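Long-range contact in kunitz-type serine protease inhibitor homolog calcicludine (Dendroaspis angusticeps, PDB 5YV7), which probably blocks L-type calcium channels, as a venom toxin built on the Kunitz protease-inhibitor fold: residues K8-I13 / G41-R46. Numbering follows the deposited sequence.
Sequences KEPVRI and GGNANR
The side chain of Asn-43 overlaps the backbone of Pro-10 at its carbonyl oxygen, with ND2 lying between the CB atoms of Glu-9 and Arg-12. This amide nitrogen, ND2 of Asn-43, gives a nearly straight bond to Pro-10 O at 2.8 Å. It also packs against CB of Glu-9 at 3.6 Å. A chi1 of 64° sets Asn-43 CG between its own backbone N and carbonyl carbon. From there OD1 turns back and accepts from Asn-45 N at 3.0 Å, closing an Asx turn. This bond meets OD1 from above the carbonyl plane.

Asn-45 makes the second direct bond. With CG anti to its backbone N (chi1 -164°), it sends ND2 to Glu-9 O and OD1 to Phe-25 N. The distance from ND2 of Asn-45 to Glu-9 O is 2.8 Å, with the acceptor in the plane of the amide and an N-H...O angle of 169°. The amide thus joins the loop 8-13 to strand 20-26.

Two waters fill in where the backbones do not bond directly. One accepts from Arg-12 N and donates to Asn-43 OD1 and Asn-45 O. The other donates to Arg-12 O and accepts from Asn-43 N and from Arg-46 NH1. The extended chain of Arg-12 runs past Gly-41, with CD 3.4 Å from Gly-41 O. That oxygen lies over one face of the guanidinium, too poorly angled for a hydrogen bond.

The contact joins two loops of the Kunitz fold, which the 20-26/31-37 hairpin separates in sequence. Both direct bonds run from asparagine amides to backbone carbonyls, between neutral groups. The water-mediated links add to them, and one also takes in the charged Arg-46 guanidinium. The chemistry implies loops held by polar bonds, without a salt bridge between them.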
loop_
_atom_site.group_PDB
_atom_site.type_symbol
_atom_site.label_atom_id
_atom_site.label_comp_id
_atom_site.label_asym_id
_atom_site.label_seq_id
_atom_site.Cartn_x
_atom_site.Cartn_y
_atom_site.Cartn_z
ATOM N N LYS A 8 6.158 5.399 -1.153
ATOM C CA LYS A 8 6.064 6.315 -2.279
ATOM C C LYS A 8 5.925 5.597 -3.615
ATOM O O LYS A 8 5.805 6.262 -4.648
ATOM C CB LYS A 8 7.293 7.226 -2.327
ATOM C CG LYS A 8 7.242 8.447 -1.425
ATOM C CD LYS A 8 8.639 8.799 -0.899
ATOM C CE LYS A 8 9.120 10.182 -1.317
ATOM N NZ LYS A 8 10.428 10.530 -0.621
ATOM N N GLU A 9 5.958 4.272 -3.622
ATOM C CA GLU A 9 5.790 3.539 -4.862
ATOM C C GLU A 9 4.337 3.628 -5.327
ATOM O O GLU A 9 3.427 3.774 -4.508
ATOM C CB GLU A 9 6.195 2.084 -4.674
ATOM C CG GLU A 9 7.670 1.906 -4.335
ATOM C CD GLU A 9 8.546 2.024 -5.560
ATOM O OE1 GLU A 9 8.450 1.136 -6.442
ATOM O OE2 GLU A 9 9.316 3.004 -5.644
ATOM N N PRO A 10 4.094 3.591 -6.633
ATOM C CA PRO A 10 2.707 3.644 -7.118
ATOM C C PRO A 10 1.951 2.378 -6.737
ATOM O O PRO A 10 2.535 1.304 -6.559
ATOM C CB PRO A 10 2.865 3.760 -8.639
ATOM C CG PRO A 10 4.196 3.068 -8.915
ATOM C CD PRO A 10 5.069 3.443 -7.732
ATOM N N VAL A 11 0.629 2.516 -6.599
ATOM C CA VAL A 11 -0.186 1.351 -6.302
ATOM C C VAL A 11 -0.042 0.370 -7.456
ATOM O O VAL A 11 0.003 0.763 -8.627
ATOM C CB VAL A 11 -1.650 1.757 -6.056
ATOM C CG1 VAL A 11 -2.312 2.276 -7.347
ATOM C CG2 VAL A 11 -2.444 0.584 -5.454
ATOM N N ARG A 12 0.091 -0.914 -7.130
ATOM C CA ARG A 12 0.312 -1.931 -8.158
ATOM C C ARG A 12 -0.590 -3.132 -7.882
ATOM O O ARG A 12 -0.334 -3.924 -6.969
ATOM C CB ARG A 12 1.776 -2.339 -8.219
ATOM C CG ARG A 12 2.227 -2.668 -9.621
ATOM C CD ARG A 12 3.601 -3.315 -9.642
ATOM N NE ARG A 12 4.043 -3.551 -11.017
ATOM C CZ ARG A 12 4.887 -4.513 -11.393
ATOM N NH1 ARG A 12 5.411 -5.347 -10.492
ATOM N NH2 ARG A 12 5.214 -4.634 -12.677
ATOM N N ILE A 13 -1.636 -3.268 -8.693
ATOM C CA ILE A 13 -2.543 -4.393 -8.546
ATOM C C ILE A 13 -1.893 -5.693 -9.016
ATOM O O ILE A 13 -2.176 -6.768 -8.472
ATOM C CB ILE A 13 -3.849 -4.087 -9.292
ATOM C CG1 ILE A 13 -4.522 -2.890 -8.616
ATOM C CG2 ILE A 13 -4.752 -5.329 -9.331
ATOM C CD1 ILE A 13 -5.769 -2.433 -9.274
ATOM N N GLY A 41 2.703 -10.032 -8.453
ATOM C CA GLY A 41 3.206 -8.959 -9.290
ATOM C C GLY A 41 2.968 -7.573 -8.731
ATOM O O GLY A 41 2.854 -6.612 -9.499
ATOM N N GLY A 42 2.873 -7.446 -7.410
ATOM C CA GLY A 42 2.734 -6.161 -6.764
ATOM C C GLY A 42 4.079 -5.542 -6.452
ATOM O O GLY A 42 5.122 -5.949 -6.972
ATOM N N ASN A 43 4.058 -4.537 -5.588
ATOM C CA ASN A 43 5.305 -3.958 -5.114
ATOM C C ASN A 43 5.191 -3.803 -3.602
ATOM O O ASN A 43 4.297 -4.367 -2.965
ATOM C CB ASN A 43 5.630 -2.653 -5.862
ATOM C CG ASN A 43 4.607 -1.548 -5.611
ATOM O OD1 ASN A 43 3.868 -1.573 -4.622
ATOM N ND2 ASN A 43 4.560 -0.571 -6.514
ATOM N N ALA A 44 6.101 -3.027 -3.021
ATOM C CA ALA A 44 6.189 -2.963 -1.571
ATOM C C ALA A 44 5.160 -2.028 -0.943
ATOM O O ALA A 44 5.011 -2.035 0.284
ATOM C CB ALA A 44 7.598 -2.551 -1.163
ATOM N N ASN A 45 4.438 -1.241 -1.740
ATOM C CA ASN A 45 3.405 -0.360 -1.200
ATOM C C ASN A 45 2.088 -1.129 -1.085
ATOM O O ASN A 45 1.117 -0.884 -1.797
ATOM C CB ASN A 45 3.256 0.889 -2.061
ATOM C CG ASN A 45 2.488 1.990 -1.347
ATOM O OD1 ASN A 45 2.039 1.803 -0.214
ATOM N ND2 ASN A 45 2.331 3.135 -1.999
ATOM N N ARG A 46 2.071 -2.082 -0.157
ATOM C CA ARG A 46 0.892 -2.913 0.061
ATOM C C ARG A 46 0.884 -3.382 1.506
ATOM O O ARG A 46 1.903 -3.848 2.017
ATOM C CB ARG A 46 0.850 -4.126 -0.888
ATOM C CG ARG A 46 -0.343 -5.060 -0.605
ATOM C CD ARG A 46 -0.396 -6.283 -1.528
ATOM N NE ARG A 46 0.704 -7.244 -1.334
ATOM C CZ ARG A 46 1.787 -7.335 -2.122
ATOM N NH1 ARG A 46 1.941 -6.518 -3.173
ATOM N NH2 ARG A 46 2.730 -8.244 -1.860
HETATM O O HOH W 1 1.064 -1.262 -4.446
HETATM O O HOH W 2 1.145 -4.204 -4.510
#